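Local atomic coordinates of uncharacterized protein (Pyrococcus furiosus, PDB entry 4XLZ), a protein that probably removes an acetyl group from N,N'-diacetylchitobiose as a metal-dependent deacetylase of carbohydrate esterase family 14. Residues N13-K17 with E18-F22; E94-L98 with L99-K103. All coordinates share one frame; numbering follows the deposited sequence.

Contact 1: residues N13-K17 with E18-F22; sequences NKLLK and EVLEF
Lys14 and Glu18, one turn apart on helix 8-19, form an i to i+4 salt bridge where the helix widens through a pi-type turn into its C-terminal end. Lys14 NZ meets Glu18 OE1 at 2.7 Å, on the syn side and 25° out of the carboxylate plane. The lysine chain runs straight to CE and then bends at chi4 (77°), which turns the ammonium toward OE1, while Glu18 is extended beyond CG. Around the helix, Leu15 spreads between two partners: its CD1 lies 4.0 Å from Val19 CG1, and its CG lies 3.9 Å from Leu20 CD1. Pro229 of the second subunit packs on Leu15 and Val19, and Thr226 of that subunit on Leu20, so this face belongs to a subunit interface. In the wider turn behind them, Lys14 O accepts from both Glu18 N and Val19 N, the latter an i to i+5 bond of 3.2 Å, and Leu20 N reaches Leu15 O in the same spacing. Glu21, with positive phi, then turns the chain out of the helix. Beyond it, Phe22 N donates almost straight (173°) to Leu16 O at 2.8 Å, and Leu16 CD2 rests 3.8 Å from Phe22 CD2, approaching the ring obliquely.

Contact 2: residues E94-L98 with L99-K103; sequences ESAKL and LGVRK
The peptide carbonyl of Ala96 is the flat group on which Val101 closes: Val101 N donates to Ala96 O at 2.9 Å from above the carbonyl plane, 37° out of it. A weak bond from Leu99 N reaches the same oxygen. The next carbonyl, that of Lys97, is approached still more steeply, with Gly100 N 3.2 Å from Lys97 O and 68° out of its plane. Leu99 N, by contrast, keeps the regular i to i+4 bond to Ser95 O. The i+5 to i bond from Val101 N to Ala96 O and the bond from Gly100 N to Lys97 O, together with the positive phi of Gly100 (88°), make a Schellman motif, which ends helix 81-99 and leads the chain toward strand 103-109. An apolar contact accompanies the reversal: Ala96 CB meets Val101 CB at 3.9 Å. The rotation of the valine about its first torsion brings CG1 toward the same alanine methyl. Leu99 folds back alongside the helix, its CG 3.5 Å from Ser95 O, and its side chain packs against Ile52 of helix 43-57, Tyr64 of strand 61-68 and Ala211 of helix 205-213. The buried hydroxyl of Ser95 is held by a hydrogen bond from Ser95 OG to Ala211 O. Two carbonyls at the helix end are taken up by helix 43-57: Lys53 NZ binds Leu98 O, and Ser56 OG binds Leu99 O.

In the fold
Both contacts finish a helix through a residue of positive phi, Glu21 in contact 1 and Gly100 in contact 2, but they lie on opposite sides of the chain's centre, with their own centres about 37 Å apart. Contact 1 is at the surface, near the N-terminus, and combines an ion pair on one flank with an apolar flank met by the second subunit. Contact 2 is partly buried within the deacetylase family region and is untouched by other chains; apolar side chains and backbone bonds predominate there. It joins helix 81-99 to strand 103-109, an outermost strand of the parallel sheet, whereas residues 18-22 lead from helix 8-19 toward strand 33-38, inside that sheet.

Contact 1: residues N13-K17 with E18-F22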
loop_
_atom_site.group_PDB
_atom_site.type_symbol
_atom_site.label_atom_id
_atom_site.label_comp_id
_atom_site.label_asym_id
_atom_site.label_seq_id
_atom_site.Cartn_x
_atom_site.Cartn_y
_atom_site.Cartn_z
ATOM N N ASN A 13 -16.612 27.966 29.898
ATOM C CA ASN A 13 -17.334 27.241 30.958
ATOM C C ASN A 13 -18.786 26.951 30.564
ATOM O O ASN A 13 -19.363 25.893 30.845
ATOM C CB ASN A 13 -17.346 28.141 32.261
ATOM C CG ASN A 13 -15.972 28.288 32.921
ATOM O OD1 ASN A 13 -15.131 27.466 32.779
ATOM N ND2 ASN A 13 -15.776 29.371 33.662
ATOM N N LYS A 14 -19.426 27.920 29.914
ATOM C CA LYS A 14 -20.795 27.680 29.487
ATOM C C LYS A 14 -20.936 26.594 28.389
ATOM O O LYS A 14 -21.846 25.751 28.381
ATOM C CB LYS A 14 -21.400 29.005 29.012
ATOM C CG LYS A 14 -22.910 28.945 28.687
ATOM C CD LYS A 14 -23.306 30.353 28.098
ATOM C CE LYS A 14 -24.795 30.293 27.561
ATOM N NZ LYS A 14 -25.688 30.369 28.884
ATOM N N LEU A 15 -19.936 26.601 27.474
ATOM C CA LEU A 15 -19.946 25.554 26.407
ATOM C C LEU A 15 -19.832 24.187 27.111
ATOM O O LEU A 15 -20.554 23.253 26.781
ATOM C CB LEU A 15 -18.738 25.803 25.499
ATOM C CG LEU A 15 -18.636 24.713 24.382
ATOM C CD1 LEU A 15 -19.772 24.902 23.311
ATOM C CD2 LEU A 15 -17.212 24.920 23.709
ATOM N N LEU A 16 -18.885 24.023 28.040
ATOM C CA LEU A 16 -18.724 22.685 28.695
ATOM C C LEU A 16 -19.867 22.288 29.604
ATOM O O LEU A 16 -20.341 21.178 29.486
ATOM C CB LEU A 16 -17.445 22.670 29.545
ATOM C CG LEU A 16 -16.129 22.492 28.879
ATOM C CD1 LEU A 16 -15.238 22.588 30.170
ATOM C CD2 LEU A 16 -16.032 21.088 28.349
ATOM N N LYS A 17 -20.415 23.226 30.381
ATOM C CA LYS A 17 -21.449 22.872 31.399
ATOM C C LYS A 17 -22.763 22.769 30.794
ATOM O O LYS A 17 -23.506 21.845 31.061
ATOM C CB LYS A 17 -21.457 23.969 32.475
ATOM C CG LYS A 17 -22.536 23.730 33.610
ATOM C CD LYS A 17 -22.947 25.176 34.226
ATOM C CE LYS A 17 -24.172 25.163 35.140
ATOM N NZ LYS A 17 -23.933 24.056 36.084
ATOM N N GLU A 18 -23.130 23.746 29.945
ATOM C CA GLU A 18 -24.503 23.784 29.435
ATOM C C GLU A 18 -24.662 23.165 28.099
ATOM O O GLU A 18 -25.661 22.461 27.829
ATOM C CB GLU A 18 -25.045 25.219 29.353
ATOM C CG GLU A 18 -25.022 25.879 30.726
ATOM C CD GLU A 18 -25.576 27.303 30.726
ATOM O OE1 GLU A 18 -26.052 27.781 29.684
ATOM O OE2 GLU A 18 -25.378 27.950 31.763
ATOM N N VAL A 19 -23.815 23.520 27.137
ATOM C CA VAL A 19 -24.099 23.007 25.816
ATOM C C VAL A 19 -23.670 21.512 25.678
ATOM O O VAL A 19 -24.410 20.699 25.083
ATOM C CB VAL A 19 -23.292 23.835 24.799
ATOM C CG1 VAL A 19 -23.373 23.268 23.347
ATOM C CG2 VAL A 19 -23.768 25.364 24.829
ATOM N N LEU A 20 -22.516 21.191 26.279
ATOM C CA LEU A 20 -21.940 19.805 26.086
ATOM C C LEU A 20 -22.303 18.890 27.265
ATOM O O LEU A 20 -22.083 17.670 27.202
ATOM C CB LEU A 20 -20.416 19.940 25.856
ATOM C CG LEU A 20 -20.009 20.687 24.618
ATOM C CD1 LEU A 20 -18.497 20.811 24.573
ATOM C CD2 LEU A 20 -20.607 20.068 23.317
ATOM N N GLU A 21 -22.785 19.475 28.344
ATOM C CA GLU A 21 -23.203 18.771 29.586
ATOM C C GLU A 21 -22.095 17.872 30.047
ATOM O O GLU A 21 -22.317 16.656 30.414
ATOM C CB GLU A 21 -24.512 17.961 29.327
ATOM C CG GLU A 21 -25.614 18.948 28.845
ATOM C CD GLU A 21 -26.976 18.276 28.482
ATOM O OE1 GLU A 21 -27.618 18.706 27.520
ATOM O OE2 GLU A 21 -27.411 17.366 29.185
ATOM N N PHE A 22 -20.871 18.435 30.028
ATOM C CA PHE A 22 -19.708 17.617 30.324
ATOM C C PHE A 22 -19.449 17.599 31.837
ATOM O O PHE A 22 -19.342 18.598 32.452
ATOM C CB PHE A 22 -18.495 18.172 29.562
ATOM C CG PHE A 22 -17.253 17.375 29.762
ATOM C CD1 PHE A 22 -17.208 16.095 29.241
ATOM C CD2 PHE A 22 -16.239 17.936 30.482
ATOM C CE1 PHE A 22 -15.976 15.342 29.426
ATOM C CE2 PHE A 22 -14.982 17.193 30.718
ATOM C CZ PHE A 22 -14.968 15.892 30.142
#

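Contact 2: residues E94-L98 with L99-K103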
loop_
_atom_site.group_PDB
_atom_site.type_symbol
_atom_site.label_atom_id
_atom_site.label_comp_id
_atom_site.label_asym_id
_atom_site.label_seq_id
_atom_site.Cartn_x
_atom_site.Cartn_y
_atom_site.Cartn_z
ATOM N N GLU A 94 -7.284 -16.496 31.036
ATOM C CA GLU A 94 -7.142 -16.650 32.543
ATOM C C GLU A 94 -7.137 -15.243 33.201
ATOM O O GLU A 94 -7.762 -15.006 34.214
ATOM C CB GLU A 94 -5.889 -17.399 32.808
ATOM C CG GLU A 94 -5.469 -17.412 34.367
ATOM C CD GLU A 94 -4.131 -18.267 34.634
ATOM O OE1 GLU A 94 -3.996 -19.316 33.944
ATOM O OE2 GLU A 94 -3.240 -17.945 35.505
ATOM N N SER A 95 -6.407 -14.259 32.627
ATOM C CA SER A 95 -6.423 -12.937 33.195
ATOM C C SER A 95 -7.794 -12.335 33.203
ATOM O O SER A 95 -8.289 -11.717 34.138
ATOM C CB SER A 95 -5.463 -12.102 32.266
ATOM O OG SER A 95 -5.335 -10.752 32.697
ATOM N N ALA A 96 -8.488 -12.428 32.056
ATOM C CA ALA A 96 -9.793 -11.904 31.939
ATOM C C ALA A 96 -10.805 -12.537 32.916
ATOM O O ALA A 96 -11.639 -11.795 33.488
ATOM C CB ALA A 96 -10.282 -12.183 30.473
ATOM N N LYS A 97 -10.663 -13.838 33.152
ATOM C CA LYS A 97 -11.537 -14.536 34.161
ATOM C C LYS A 97 -11.345 -13.871 35.553
ATOM O O LYS A 97 -12.356 -13.548 36.244
ATOM C CB LYS A 97 -11.185 -16.011 34.193
ATOM C CG LYS A 97 -12.163 -16.770 35.123
ATOM C CD LYS A 97 -11.863 -18.290 34.840
ATOM C CE LYS A 97 -11.900 -19.221 36.134
ATOM N NZ LYS A 97 -13.191 -19.149 36.845
ATOM N N LEU A 98 -10.102 -13.556 35.906
ATOM C CA LEU A 98 -9.870 -12.857 37.209
ATOM C C LEU A 98 -10.497 -11.527 37.331
ATOM O O LEU A 98 -10.894 -11.048 38.410
ATOM C CB LEU A 98 -8.394 -12.724 37.496
ATOM C CG LEU A 98 -7.548 -14.019 37.578
ATOM C CD1 LEU A 98 -5.993 -13.873 37.486
ATOM C CD2 LEU A 98 -7.896 -14.624 39.003
ATOM N N LEU A 99 -10.614 -10.815 36.162
ATOM C CA LEU A 99 -11.188 -9.500 36.169
ATOM C C LEU A 99 -12.698 -9.408 35.846
ATOM O O LEU A 99 -13.243 -8.317 35.813
ATOM C CB LEU A 99 -10.382 -8.590 35.110
ATOM C CG LEU A 99 -8.893 -8.541 35.442
ATOM C CD1 LEU A 99 -8.192 -7.640 34.375
ATOM C CD2 LEU A 99 -8.686 -7.882 36.834
ATOM N N GLY A 100 -13.351 -10.578 35.619
ATOM C CA GLY A 100 -14.816 -10.564 35.404
ATOM C C GLY A 100 -15.191 -10.349 33.955
ATOM O O GLY A 100 -16.365 -10.129 33.674
ATOM N N VAL A 101 -14.172 -10.508 33.090
ATOM C CA VAL A 101 -14.501 -10.297 31.626
ATOM C C VAL A 101 -14.855 -11.663 31.009
ATOM O O VAL A 101 -14.070 -12.645 31.163
ATOM C CB VAL A 101 -13.196 -9.667 30.980
ATOM C CG1 VAL A 101 -13.310 -9.642 29.336
ATOM C CG2 VAL A 101 -12.958 -8.346 31.541
ATOM N N ARG A 102 -15.923 -11.676 30.201
ATOM C CA ARG A 102 -16.327 -12.969 29.681
ATOM C C ARG A 102 -16.308 -13.051 28.164
ATOM O O ARG A 102 -16.741 -14.052 27.609
ATOM C CB ARG A 102 -17.835 -13.235 30.042
ATOM C CG ARG A 102 -18.048 -13.421 31.586
ATOM C CD ARG A 102 -19.542 -13.282 31.969
ATOM N NE ARG A 102 -19.587 -12.740 33.342
ATOM C CZ ARG A 102 -19.338 -13.446 34.460
ATOM N NH1 ARG A 102 -19.075 -14.749 34.413
ATOM N NH2 ARG A 102 -19.366 -12.851 35.645
ATOM N N LYS A 103 -15.862 -11.999 27.479
ATOM C CA LYS A 103 -15.902 -12.080 25.994
ATOM C C LYS A 103 -14.698 -11.262 25.445
ATOM O O LYS A 103 -14.505 -10.124 25.867
ATOM C CB LYS A 103 -17.163 -11.493 25.453
ATOM C CG LYS A 103 -17.299 -11.685 23.930
ATOM C CD LYS A 103 -18.591 -11.009 23.385
ATOM C CE LYS A 103 -19.905 -11.732 23.631
ATOM N NZ LYS A 103 -21.044 -11.164 22.642
#